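Local coordinates for protein BtGH115A (Bacteroides thetaiotaomicron, PDB 5BY3) that releases 4-O-methyl-glucuronic acid from decorated arabinogalactans as a family GH115 alpha-glucuronidase, at residues P176-T181 with P193-R198; D349-G354 with A379-R384; F447-W452 with T463-H468; K588-Y593 with V628-A633. One frame throughout, in Å; residues are numbered along the deposited sequence.

How the contacts relate
Along the chain the four contacts follow one another in series, and none nests in or crosses another. Contact 1 closes the short loop between helices 174-182 and 193-205, on the way from the first to the second strand of the parallel barrel. Contact 2 closes a longer excursion through strand 362-366. Contact 3 bridges helices 441-452 and 462-473, where the chain leaves the last barrel strand for the helical region. Contact 4 ties helix 587-603 of that region to the loop leading into the C-terminal beta sheets. The centres are well separated, from about 28 Å for contacts 1 and 3 to about 51 Å for contacts 2 and 4.

Contact 1. Residues P176-T181 with P193-R198; sequences PWSNKT and PRTNER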
loop_
_atom_site.group_PDB
_atom_site.type_symbol
_atom_site.label_atom_id
_atom_site.label_comp_id
_atom_site.label_asym_id
_atom_site.label_seq_id
_atom_site.Cartn_x
_atom_site.Cartn_y
_atom_site.Cartn_z
ATOM N N PRO A 176 4.121 -19.711 -5.523
ATOM C CA PRO A 176 5.089 -20.641 -6.171
ATOM C C PRO A 176 6.527 -20.414 -5.739
ATOM O O PRO A 176 7.276 -21.371 -5.596
ATOM C CB PRO A 176 4.932 -20.385 -7.676
ATOM C CG PRO A 176 4.194 -19.099 -7.798
ATOM C CD PRO A 176 3.443 -18.853 -6.518
ATOM N N TRP A 177 6.905 -19.168 -5.498
ATOM C CA TRP A 177 8.247 -18.890 -5.005
ATOM C C TRP A 177 8.517 -19.597 -3.667
ATOM O O TRP A 177 9.565 -20.214 -3.484
ATOM C CB TRP A 177 8.469 -17.387 -4.896
ATOM C CG TRP A 177 9.701 -17.066 -4.183
ATOM C CD1 TRP A 177 10.985 -17.131 -4.684
ATOM C CD2 TRP A 177 9.812 -16.645 -2.816
ATOM N NE1 TRP A 177 11.874 -16.776 -3.697
ATOM C CE2 TRP A 177 11.186 -16.489 -2.540
ATOM C CE3 TRP A 177 8.879 -16.407 -1.792
ATOM C CZ2 TRP A 177 11.663 -16.079 -1.290
ATOM C CZ3 TRP A 177 9.367 -15.997 -0.513
ATOM C CH2 TRP A 177 10.742 -15.849 -0.284
ATOM N N SER A 178 7.570 -19.514 -2.738
ATOM C CA SER A 178 7.720 -20.182 -1.446
ATOM C C SER A 178 7.745 -21.728 -1.560
ATOM O O SER A 178 8.703 -22.369 -1.097
ATOM C CB SER A 178 6.623 -19.735 -0.481
ATOM O OG SER A 178 6.840 -20.335 0.769
ATOM N N ASN A 179 6.694 -22.267 -2.198
ATOM C CA ASN A 179 6.418 -23.686 -2.448
ATOM C C ASN A 179 7.417 -24.463 -3.326
ATOM O O ASN A 179 7.442 -25.683 -3.292
ATOM C CB ASN A 179 5.034 -23.763 -3.108
ATOM C CG ASN A 179 4.445 -25.158 -3.118
ATOM O OD1 ASN A 179 4.158 -25.733 -2.075
ATOM N ND2 ASN A 179 4.222 -25.681 -4.296
ATOM N N LYS A 180 8.208 -23.766 -4.134
ATOM C CA LYS A 180 9.195 -24.436 -5.013
ATOM C C LYS A 180 10.628 -23.881 -4.893
ATOM O O LYS A 180 11.574 -24.651 -4.931
ATOM C CB LYS A 180 8.748 -24.475 -6.489
ATOM C CG LYS A 180 7.251 -24.578 -6.707
ATOM C CD LYS A 180 6.734 -25.924 -7.172
ATOM C CE LYS A 180 5.659 -25.616 -8.220
ATOM N NZ LYS A 180 4.813 -26.754 -8.653
ATOM N N THR A 181 10.786 -22.569 -4.705
ATOM C CA THR A 181 12.113 -21.993 -4.664
ATOM C C THR A 181 12.724 -21.814 -3.281
ATOM O O THR A 181 13.846 -22.262 -3.048
ATOM C CB THR A 181 12.167 -20.679 -5.408
ATOM O OG1 THR A 181 11.530 -20.835 -6.683
ATOM C CG2 THR A 181 13.617 -20.276 -5.589
ATOM N N PRO A 193 6.522 -22.570 7.457
ATOM C CA PRO A 193 7.080 -21.793 8.561
ATOM C C PRO A 193 8.285 -20.941 8.159
ATOM O O PRO A 193 8.364 -19.775 8.567
ATOM C CB PRO A 193 7.454 -22.867 9.625
ATOM C CG PRO A 193 7.464 -24.190 8.888
ATOM C CD PRO A 193 6.468 -24.023 7.759
ATOM N N ARG A 194 9.213 -21.510 7.397
ATOM C CA ARG A 194 10.457 -20.805 7.032
ATOM C C ARG A 194 10.169 -19.540 6.195
ATOM O O ARG A 194 10.681 -18.462 6.492
ATOM C CB ARG A 194 11.491 -21.765 6.383
ATOM C CG ARG A 194 12.756 -22.042 7.208
ATOM C CD ARG A 194 12.583 -23.103 8.279
ATOM N NE ARG A 194 11.928 -22.581 9.488
ATOM C CZ ARG A 194 11.208 -23.302 10.358
ATOM N NH1 ARG A 194 11.026 -24.612 10.173
ATOM N NH2 ARG A 194 10.641 -22.708 11.413
ATOM N N THR A 195 9.284 -19.641 5.210
ATOM C CA THR A 195 8.826 -18.443 4.491
ATOM C C THR A 195 8.209 -17.372 5.429
ATOM O O THR A 195 8.549 -16.180 5.335
ATOM C CB THR A 195 7.876 -18.824 3.375
ATOM O OG1 THR A 195 8.476 -19.889 2.617
ATOM C CG2 THR A 195 7.566 -17.625 2.485
ATOM N N ASN A 196 7.364 -17.797 6.362
ATOM C CA ASN A 196 6.723 -16.857 7.286
ATOM C C ASN A 196 7.694 -16.142 8.241
ATOM O O ASN A 196 7.581 -14.925 8.443
ATOM C CB ASN A 196 5.525 -17.505 7.995
ATOM C CG ASN A 196 4.295 -17.563 7.102
ATOM O OD1 ASN A 196 3.577 -16.562 6.941
ATOM N ND2 ASN A 196 4.063 -18.720 6.474
ATOM N N GLU A 197 8.684 -16.873 8.767
ATOM C CA GLU A 197 9.751 -16.234 9.533
ATOM C C GLU A 197 10.435 -15.109 8.738
ATOM O O GLU A 197 10.725 -14.039 9.299
ATOM C CB GLU A 197 10.752 -17.262 10.036
ATOM C CG GLU A 197 10.134 -18.255 11.012
ATOM C CD GLU A 197 11.061 -19.412 11.367
ATOM O OE1 GLU A 197 11.694 -19.986 10.439
ATOM O OE2 GLU A 197 11.128 -19.758 12.573
ATOM N N ARG A 198 10.671 -15.345 7.439
ATOM C CA ARG A 198 11.190 -14.318 6.548
ATOM C C ARG A 198 10.277 -13.086 6.412
ATOM O O ARG A 198 10.772 -11.963 6.492
ATOM C CB ARG A 198 11.518 -14.883 5.164
ATOM C CG ARG A 198 12.853 -15.615 5.097
ATOM C CD ARG A 198 14.071 -14.780 5.489
ATOM N NE ARG A 198 15.266 -15.609 5.333
ATOM C CZ ARG A 198 16.527 -15.283 5.631
ATOM N NH1 ARG A 198 16.882 -14.098 6.155
ATOM N NH2 ARG A 198 17.459 -16.198 5.395
#
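Ser178 and Thr195 meet hydroxyl to hydroxyl, and this is the polar link between helix 174-182 and the first turns of helix 193-205. Ser178 OG donates to Thr195 OG1 at 2.5 Å, a short bond. The receiving hydroxyl is engaged a second time, by the carboxylate of Glu183 in the connecting loop. Because OG of Ser178 stands anti to its backbone N (chi1 -177°), it reaches straight across, and the two helices come close here: Ser178 CA and Thr195 CA are 6.3 Å apart. In the TIM-barrel part of this GH115 enzyme, helix 193-205 lies on the parallel beta-alpha-beta crossover from strand 162-166 to strand 210-212, while helix 174-182, which widens into a pi-type turn at 177-181, precedes it. Glu183 also accepts from the backbone N of Arg194, so one carboxylate serves both the hydroxyl pair and the start of the later helix.

The apolar part rests on the Thr195 methyl. CG2 lies 3.8 Å from Ser178 CB and approaches the Trp177 indole obliquely, 3.9 Å from CZ3. The indole NE1 is turned to another partner, the carbonyl of Lys610, and the ring also meets Trp611; its side chain is about 11 Å from the bound nickel ion.

Within the later helix, on its exposed side, Arg194 NE forms a salt bridge to Glu197 OE1 at 2.8 Å, the acceptor lying in the guanidinium plane.

Contact 2. Residues D349-G354 with A379-R384; sequences DIYHAG and AEERAR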
loop_
_atom_site.group_PDB
_atom_site.type_symbol
_atom_site.label_atom_id
_atom_site.label_comp_id
_atom_site.label_asym_id
_atom_site.label_seq_id
_atom_site.Cartn_x
_atom_site.Cartn_y
_atom_site.Cartn_z
ATOM N N ASP A 349 -22.684 -0.977 2.492
ATOM C CA ASP A 349 -24.167 -0.791 2.402
ATOM C C ASP A 349 -24.904 -1.356 3.621
ATOM O O ASP A 349 -25.753 -0.681 4.204
ATOM C CB ASP A 349 -24.801 -1.418 1.129
ATOM C CG ASP A 349 -24.260 -0.840 -0.178
ATOM O OD1 ASP A 349 -23.943 0.367 -0.257
ATOM O OD2 ASP A 349 -24.177 -1.624 -1.154
ATOM N N ILE A 350 -24.584 -2.586 3.994
ATOM C CA ILE A 350 -25.251 -3.199 5.127
ATOM C C ILE A 350 -24.926 -2.520 6.493
ATOM O O ILE A 350 -25.817 -2.394 7.358
ATOM C CB ILE A 350 -25.243 -4.756 5.057
ATOM C CG1 ILE A 350 -25.871 -5.372 6.290
ATOM C CG2 ILE A 350 -23.869 -5.359 4.810
ATOM C CD1 ILE A 350 -27.341 -5.083 6.388
ATOM N N TYR A 351 -23.703 -1.997 6.646
ATOM C CA TYR A 351 -23.397 -1.081 7.773
ATOM C C TYR A 351 -24.329 0.155 7.780
ATOM O O TYR A 351 -25.115 0.310 8.723
ATOM C CB TYR A 351 -21.923 -0.674 7.795
ATOM C CG TYR A 351 -21.613 0.438 8.776
ATOM C CD1 TYR A 351 -21.403 0.161 10.141
ATOM C CD2 TYR A 351 -21.540 1.778 8.342
ATOM C CE1 TYR A 351 -21.122 1.181 11.032
ATOM C CE2 TYR A 351 -21.261 2.808 9.232
ATOM C CZ TYR A 351 -21.049 2.505 10.579
ATOM O OH TYR A 351 -20.769 3.535 11.480
ATOM N N HIS A 352 -24.268 0.959 6.702
ATOM C CA HIS A 352 -25.128 2.156 6.446
ATOM C C HIS A 352 -26.650 1.982 6.519
ATOM O O HIS A 352 -27.380 2.959 6.514
ATOM C CB HIS A 352 -24.782 2.825 5.104
ATOM C CG HIS A 352 -23.511 3.619 5.137
ATOM N ND1 HIS A 352 -22.667 3.720 4.047
ATOM C CD2 HIS A 352 -22.923 4.325 6.137
ATOM C CE1 HIS A 352 -21.620 4.459 4.373
ATOM N NE2 HIS A 352 -21.749 4.833 5.637
ATOM N N ALA A 353 -27.133 0.753 6.597
ATOM C CA ALA A 353 -28.565 0.523 6.764
ATOM C C ALA A 353 -28.928 0.495 8.270
ATOM O O ALA A 353 -29.898 -0.170 8.689
ATOM C CB ALA A 353 -28.934 -0.769 6.068
ATOM N N GLY A 354 -28.117 1.216 9.062
ATOM C CA GLY A 354 -28.179 1.262 10.522
ATOM C C GLY A 354 -27.871 -0.023 11.290
ATOM O O GLY A 354 -28.644 -0.428 12.163
ATOM N N ALA A 379 -18.049 12.044 13.100
ATOM C CA ALA A 379 -17.671 12.450 14.473
ATOM C C ALA A 379 -18.098 11.415 15.486
ATOM O O ALA A 379 -17.367 11.120 16.438
ATOM C CB ALA A 379 -18.268 13.807 14.810
ATOM N N GLU A 380 -19.257 10.824 15.226
ATOM C CA GLU A 380 -19.776 9.705 16.014
ATOM C C GLU A 380 -18.795 8.506 15.991
ATOM O O GLU A 380 -18.240 8.141 17.047
ATOM C CB GLU A 380 -21.237 9.364 15.571
ATOM C CG GLU A 380 -21.904 8.091 16.128
ATOM C CD GLU A 380 -21.576 7.762 17.590
ATOM O OE1 GLU A 380 -21.572 8.669 18.458
ATOM O OE2 GLU A 380 -21.307 6.571 17.876
ATOM N N GLU A 381 -18.567 7.958 14.784
ATOM C CA GLU A 381 -17.718 6.780 14.534
ATOM C C GLU A 381 -16.333 7.012 15.061
ATOM O O GLU A 381 -15.720 6.120 15.627
ATOM C CB GLU A 381 -17.655 6.447 13.036
ATOM C CG GLU A 381 -18.932 5.842 12.454
ATOM C CD GLU A 381 -19.117 6.116 10.955
ATOM O OE1 GLU A 381 -18.572 7.098 10.419
ATOM O OE2 GLU A 381 -19.846 5.357 10.284
ATOM N N ARG A 382 -15.861 8.235 14.907
ATOM C CA ARG A 382 -14.580 8.614 15.446
ATOM C C ARG A 382 -14.454 8.498 16.987
ATOM O O ARG A 382 -13.425 8.023 17.488
ATOM C CB ARG A 382 -14.241 10.011 14.955
ATOM C CG ARG A 382 -12.882 10.490 15.383
ATOM C CD ARG A 382 -12.519 11.742 14.623
ATOM N NE ARG A 382 -11.141 12.041 14.975
ATOM C CZ ARG A 382 -10.395 12.987 14.426
ATOM N NH1 ARG A 382 -10.873 13.775 13.466
ATOM N NH2 ARG A 382 -9.151 13.134 14.855
ATOM N N ALA A 383 -15.498 8.911 17.719
ATOM C CA ALA A 383 -15.515 8.869 19.190
ATOM C C ALA A 383 -15.666 7.431 19.775
ATOM O O ALA A 383 -15.396 7.207 20.962
ATOM C CB ALA A 383 -16.588 9.822 19.729
ATOM N N ARG A 384 -16.078 6.460 18.952
ATOM C CA ARG A 384 -16.076 5.036 19.372
ATOM C C ARG A 384 -14.746 4.569 20.011
ATOM O O ARG A 384 -13.650 4.860 19.506
ATOM C CB ARG A 384 -16.389 4.108 18.202
ATOM C CG ARG A 384 -17.762 4.295 17.582
ATOM C CD ARG A 384 -17.957 3.427 16.355
ATOM N NE ARG A 384 -17.620 2.015 16.576
ATOM C CZ ARG A 384 -18.489 1.009 16.567
ATOM N NH1 ARG A 384 -19.789 1.239 16.372
ATOM N NH2 ARG A 384 -18.056 -0.234 16.775
#
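The backbones of helix 347-352 and helix 379-383 stay well apart where Tyr351 faces Glu381, their CA atoms 11.8 Å from each other, and long side chains must span the interval. Both point inward and come from opposite directions. Tyr351 sets its ring anti to the backbone N (chi1 170°), which carries the phenol across; Glu381 answers with a chain extended beyond CG.

They join through one hydrogen bond, Tyr351 OH to Glu381 OE2, modelled at 2.4 Å, a very short and so doubtful length, with the phenol as donor. OE2 sits at the edge of the phenol, near its plane and 3.1 Å from CE2, and the ring and carboxylate planes differ by 28°. No other pair of residues comes within 4.5 Å across the two segments. The other carboxylate oxygen, OE1, accepts from the backbone N of Thr378 and is hydrogen-bonded to His375 NE2. The bond to Thr378, just ahead of the helix, resembles the glutamate half of a capping box. With both oxygens engaged, rotation of the carboxylate is limited, which presents OE2 to the phenol.

These are neighbouring stretches of the TIM barrel: helix 347-352 follows strand 339-341, and helix 379-383 lies between strands 362-366 and 388-393. Strand 362-366 packs against both partners: Leu363 touches each, and Trp365 touches Glu381 and meets the Tyr351 ring edge-to-face, while helix 308-329 packs against Ile350.

Contact 3. Residues F447-W452 with T463-H468; sequences FMDMAW and TAHLKH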
loop_
_atom_site.group_PDB
_atom_site.type_symbol
_atom_site.label_atom_id
_atom_site.label_comp_id
_atom_site.label_asym_id
_atom_site.label_seq_id
_atom_site.Cartn_x
_atom_site.Cartn_y
_atom_site.Cartn_z
ATOM N N PHE A 447 4.125 3.494 3.349
ATOM C CA PHE A 447 2.983 3.197 4.164
ATOM C C PHE A 447 3.400 2.914 5.619
ATOM O O PHE A 447 2.783 3.422 6.539
ATOM C CB PHE A 447 2.268 1.985 3.558
ATOM C CG PHE A 447 0.855 1.778 4.042
ATOM C CD1 PHE A 447 0.593 0.974 5.151
ATOM C CD2 PHE A 447 -0.222 2.360 3.363
ATOM C CE1 PHE A 447 -0.713 0.774 5.594
ATOM C CE2 PHE A 447 -1.528 2.150 3.795
ATOM C CZ PHE A 447 -1.760 1.350 4.906
HETATM N N MSE A 448 4.455 2.126 5.812
HETATM C CA MSE A 448 4.833 1.664 7.158
HETATM C C MSE A 448 5.475 2.765 7.941
HETATM O O MSE A 448 5.266 2.828 9.160
HETATM C CB MSE A 448 5.701 0.395 7.226
HETATM C CG MSE A 448 4.988 -0.853 6.709
HETATM SE SE MSE A 448 3.244 -1.221 7.565
HETATM C CE MSE A 448 2.423 -2.047 6.001
ATOM N N ASP A 449 6.246 3.613 7.254
ATOM C CA ASP A 449 6.770 4.872 7.820
ATOM C C ASP A 449 5.653 5.807 8.260
ATOM O O ASP A 449 5.742 6.397 9.340
ATOM C CB ASP A 449 7.689 5.628 6.838
ATOM C CG ASP A 449 9.087 4.994 6.705
ATOM O OD1 ASP A 449 9.453 4.155 7.548
ATOM O OD2 ASP A 449 9.819 5.325 5.743
HETATM N N MSE A 450 4.614 5.936 7.418
HETATM C CA MSE A 450 3.470 6.793 7.721
HETATM C C MSE A 450 2.865 6.347 9.019
HETATM O O MSE A 450 2.712 7.147 9.931
HETATM C CB MSE A 450 2.492 6.842 6.567
HETATM C CG MSE A 450 3.022 7.924 5.642
HETATM SE SE MSE A 450 1.980 7.956 3.983
HETATM C CE MSE A 450 0.732 9.274 4.770
ATOM N N ALA A 451 2.648 5.045 9.126
ATOM C CA ALA A 451 1.945 4.403 10.227
ATOM C C ALA A 451 2.785 4.414 11.481
ATOM O O ALA A 451 2.241 4.401 12.590
ATOM C CB ALA A 451 1.563 2.970 9.851
ATOM N N TRP A 452 4.106 4.446 11.308
ATOM C CA TRP A 452 5.002 4.456 12.453
ATOM C C TRP A 452 5.224 5.860 13.004
ATOM O O TRP A 452 5.236 6.041 14.232
ATOM C CB TRP A 452 6.323 3.743 12.171
ATOM C CG TRP A 452 7.291 3.882 13.349
ATOM C CD1 TRP A 452 8.319 4.754 13.445
ATOM C CD2 TRP A 452 7.261 3.162 14.592
ATOM N NE1 TRP A 452 8.961 4.604 14.639
ATOM C CE2 TRP A 452 8.327 3.645 15.374
ATOM C CE3 TRP A 452 6.424 2.165 15.123
ATOM C CZ2 TRP A 452 8.585 3.186 16.682
ATOM C CZ3 TRP A 452 6.696 1.675 16.423
ATOM C CH2 TRP A 452 7.759 2.202 17.185
ATOM N N THR A 463 8.776 13.877 -1.695
ATOM C CA THR A 463 9.986 13.857 -2.527
ATOM C C THR A 463 11.229 13.593 -1.674
ATOM O O THR A 463 12.030 12.704 -2.006
ATOM C CB THR A 463 10.067 15.175 -3.347
ATOM O OG1 THR A 463 8.951 15.210 -4.249
ATOM C CG2 THR A 463 11.384 15.343 -4.149
ATOM N N ALA A 464 11.332 14.267 -0.534
ATOM C CA ALA A 464 12.436 14.026 0.390
ATOM C C ALA A 464 12.457 12.593 0.952
ATOM O O ALA A 464 13.539 12.050 1.211
ATOM C CB ALA A 464 12.465 15.058 1.508
ATOM N N HIS A 465 11.278 11.979 1.110
ATOM C CA HIS A 465 11.181 10.568 1.516
ATOM C C HIS A 465 11.786 9.644 0.450
ATOM O O HIS A 465 12.670 8.853 0.762
ATOM C CB HIS A 465 9.742 10.166 1.847
ATOM C CG HIS A 465 9.623 8.800 2.481
ATOM N ND1 HIS A 465 9.477 7.638 1.740
ATOM C CD2 HIS A 465 9.654 8.412 3.786
ATOM C CE1 HIS A 465 9.417 6.598 2.559
ATOM N NE2 HIS A 465 9.511 7.041 3.804
ATOM N N LEU A 466 11.333 9.771 -0.799
ATOM C CA LEU A 466 11.868 8.967 -1.924
ATOM C C LEU A 466 13.381 9.180 -2.169
ATOM O O LEU A 466 14.120 8.223 -2.381
ATOM C CB LEU A 466 11.061 9.249 -3.218
ATOM C CG LEU A 466 11.536 8.603 -4.516
ATOM C CD1 LEU A 466 11.506 7.082 -4.434
ATOM C CD2 LEU A 466 10.727 9.113 -5.695
ATOM N N LYS A 467 13.825 10.441 -2.127
ATOM C CA LYS A 467 15.231 10.771 -2.213
ATOM C C LYS A 467 16.061 10.045 -1.129
ATOM O O LYS A 467 17.042 9.394 -1.438
ATOM C CB LYS A 467 15.378 12.279 -2.094
ATOM C CG LYS A 467 16.806 12.795 -2.237
ATOM C CD LYS A 467 16.829 14.314 -2.104
ATOM C CE LYS A 467 18.163 14.790 -1.573
ATOM N NZ LYS A 467 19.125 14.826 -2.699
ATOM N N HIS A 468 15.647 10.145 0.128
ATOM C CA HIS A 468 16.348 9.542 1.239
ATOM C C HIS A 468 16.398 8.028 1.061
ATOM O O HIS A 468 17.387 7.366 1.449
ATOM C CB HIS A 468 15.662 9.925 2.546
ATOM C CG HIS A 468 16.350 9.404 3.763
ATOM N ND1 HIS A 468 16.229 8.091 4.186
ATOM C CD2 HIS A 468 17.157 10.016 4.663
ATOM C CE1 HIS A 468 16.950 7.913 5.279
ATOM N NE2 HIS A 468 17.517 9.067 5.594
#
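Asp449 and His465 join helix 441-452, which follows the last strand of the TIM barrel, to helix 462-473 of the helical region beyond it, in a His-carboxylate hydrogen bond. The close part of the contact is that bond. His465 NE2 donates to Asp449 OD2 at 2.6 Å with an N-H...acceptor angle of 163°. The imidazole, anti to its backbone N (chi1 -171°), is buried and reaches the carboxylate with its edge. Its other nitrogen, ND1, bonds to Tyr442 OH, so both ring nitrogens grip helix 441-452, two turns apart, and the rotation of the ring is fixed. A leucine in its place would probably leave Asp449 and Tyr442 without their shared partner and untie the two helices here.

Around this bond the contact is loose. The nearest CA atoms, of Asp449 and His465, are 9.6 Å apart, and Asp449 is partly open to solvent; its OD1 makes a long, weak ion pair with Arg207. The carboxylate plane is turned 73° from the ring, and OD2 takes the N-H on its anti lone pair, close to the imidazole plane.

Contact 4. Residues K588-Y593 with V628-A633; sequences KSDAAY and VERKAA
Asp590 and Arg630 form a salt bridge between helix 587-603 and the irregular segment 628-633. Arg630 NH2 donates to Asp590 OD2 at 2.7 Å, nearly straight at 166°. The acceptor lies in the guanidinium plane, at its edge, and the N-H meets OD2 almost end-on to the C-O bond. Contact is through one nitrogen: Arg630 NE stays 3.8 Å from Asp590 OD2, and the carboxylate and guanidinium planes differ by 34°, so this is no two-pronged pairing. The arginine chain is extended from CG to NE, which carries its charged end back to the helix from a backbone that runs away from it. With an alanine here, the Arg630 guanidinium would probably lose its countercharge and its hydrogen-bond acceptor, and its extended chain would be freer to turn.

Farther in, the packing is lighter and more buried. Ser589 CB points at the loop, and its OG, anti to the backbone N (chi1 177°), lies 4.1 Å from Val628 CG2. That is a van der Waals touch on a methyl; the hydroxyl's polar partner is the carbonyl of Lys572. The nearest CA atoms, of Ser589 and Val628, are 7.4 Å apart.

Helix 587-603 packs on helix 552-580 through Ser589 and Ala592, and Ser589 also touches segment 628-633, whose Ala633 pairs through its backbone with Arg580 before the chain goes on to strand 646-647 of the C-terminal sheets.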
loop_
_atom_site.group_PDB
_atom_site.type_symbol
_atom_site.label_atom_id
_atom_site.label_comp_id
_atom_site.label_asym_id
_atom_site.label_seq_id
_atom_site.Cartn_x
_atom_site.Cartn_y
_atom_site.Cartn_z
ATOM N N LYS A 588 8.106 -4.341 -34.062
ATOM C CA LYS A 588 8.549 -3.563 -32.906
ATOM C C LYS A 588 7.747 -3.933 -31.642
ATOM O O LYS A 588 8.299 -3.954 -30.522
ATOM C CB LYS A 588 8.433 -2.072 -33.183
ATOM C CG LYS A 588 9.410 -1.548 -34.212
ATOM C CD LYS A 588 9.683 -0.089 -33.952
ATOM C CE LYS A 588 11.151 0.246 -34.210
ATOM N NZ LYS A 588 11.377 1.722 -34.256
ATOM N N SER A 589 6.468 -4.272 -31.841
ATOM C CA SER A 589 5.583 -4.679 -30.744
ATOM C C SER A 589 6.009 -6.005 -30.169
ATOM O O SER A 589 6.100 -6.161 -28.939
ATOM C CB SER A 589 4.137 -4.748 -31.202
ATOM O OG SER A 589 3.324 -5.204 -30.147
ATOM N N ASP A 590 6.280 -6.952 -31.066
ATOM C CA ASP A 590 6.803 -8.258 -30.688
ATOM C C ASP A 590 8.164 -8.142 -30.008
ATOM O O ASP A 590 8.404 -8.805 -29.001
ATOM C CB ASP A 590 6.810 -9.232 -31.877
ATOM C CG ASP A 590 5.391 -9.785 -32.227
ATOM O OD1 ASP A 590 4.515 -9.914 -31.334
ATOM O OD2 ASP A 590 5.155 -10.119 -33.409
ATOM N N ALA A 591 9.033 -7.278 -30.517
ATOM C CA ALA A 591 10.357 -7.127 -29.919
ATOM C C ALA A 591 10.261 -6.640 -28.455
ATOM O O ALA A 591 10.944 -7.175 -27.550
ATOM C CB ALA A 591 11.255 -6.217 -30.764
ATOM N N ALA A 592 9.393 -5.648 -28.256
ATOM C CA ALA A 592 9.068 -5.073 -26.952
ATOM C C ALA A 592 8.544 -6.139 -26.008
ATOM O O ALA A 592 8.995 -6.215 -24.860
ATOM C CB ALA A 592 8.052 -3.951 -27.104
ATOM N N TYR A 593 7.611 -6.960 -26.507
ATOM C CA TYR A 593 7.167 -8.155 -25.807
ATOM C C TYR A 593 8.387 -9.010 -25.423
ATOM O O TYR A 593 8.529 -9.367 -24.252
ATOM C CB TYR A 593 6.158 -8.970 -26.654
ATOM C CG TYR A 593 5.718 -10.260 -25.978
ATOM C CD1 TYR A 593 6.488 -11.448 -26.100
ATOM C CD2 TYR A 593 4.547 -10.308 -25.215
ATOM C CE1 TYR A 593 6.112 -12.628 -25.465
ATOM C CE2 TYR A 593 4.143 -11.483 -24.587
ATOM C CZ TYR A 593 4.928 -12.638 -24.711
ATOM O OH TYR A 593 4.544 -13.799 -24.076
ATOM N N VAL A 628 0.525 -8.959 -28.978
ATOM C CA VAL A 628 -0.684 -8.340 -29.486
ATOM C C VAL A 628 -1.163 -8.992 -30.801
ATOM O O VAL A 628 -0.386 -9.153 -31.765
ATOM C CB VAL A 628 -0.493 -6.816 -29.641
ATOM C CG1 VAL A 628 -1.730 -6.180 -30.232
ATOM C CG2 VAL A 628 -0.216 -6.188 -28.293
ATOM N N GLU A 629 -2.446 -9.336 -30.831
ATOM C CA GLU A 629 -3.149 -9.749 -32.063
ATOM C C GLU A 629 -3.044 -8.678 -33.171
ATOM O O GLU A 629 -3.501 -7.542 -33.020
ATOM C CB GLU A 629 -4.617 -10.072 -31.736
ATOM C CG GLU A 629 -5.374 -10.905 -32.768
ATOM C CD GLU A 629 -6.887 -10.958 -32.515
ATOM O OE1 GLU A 629 -7.429 -10.098 -31.763
ATOM O OE2 GLU A 629 -7.543 -11.867 -33.087
ATOM N N ARG A 630 -2.427 -9.061 -34.281
ATOM C CA ARG A 630 -2.304 -8.211 -35.463
ATOM C C ARG A 630 -3.623 -8.111 -36.262
ATOM O O ARG A 630 -4.238 -9.128 -36.620
ATOM C CB ARG A 630 -1.185 -8.741 -36.351
ATOM C CG ARG A 630 0.162 -8.886 -35.644
ATOM C CD ARG A 630 1.275 -8.974 -36.663
ATOM N NE ARG A 630 2.562 -9.262 -36.052
ATOM C CZ ARG A 630 3.716 -9.298 -36.718
ATOM N NH1 ARG A 630 3.767 -9.052 -38.040
ATOM N NH2 ARG A 630 4.831 -9.568 -36.052
ATOM N N LYS A 631 -4.049 -6.882 -36.521
ATOM C CA LYS A 631 -5.306 -6.583 -37.202
ATOM C C LYS A 631 -5.233 -5.126 -37.594
ATOM O O LYS A 631 -4.523 -4.367 -36.957
ATOM C CB LYS A 631 -6.535 -6.958 -36.321
ATOM C CG LYS A 631 -7.550 -5.889 -35.931
ATOM C CD LYS A 631 -7.479 -5.589 -34.435
ATOM C CE LYS A 631 -8.737 -4.899 -33.925
ATOM N NZ LYS A 631 -8.997 -5.291 -32.507
ATOM N N ALA A 632 -5.931 -4.754 -38.662
ATOM C CA ALA A 632 -5.915 -3.382 -39.157
ATOM C C ALA A 632 -7.070 -2.620 -38.554
ATOM O O ALA A 632 -8.178 -3.133 -38.468
ATOM C CB ALA A 632 -5.956 -3.328 -40.693
ATOM N N ALA A 633 -6.790 -1.391 -38.133
ATOM C CA ALA A 633 -7.778 -0.505 -37.550
ATOM C C ALA A 633 -8.865 -0.230 -38.574
ATOM O O ALA A 633 -8.593 -0.218 -39.792
ATOM C CB ALA A 633 -7.112 0.796 -37.124
#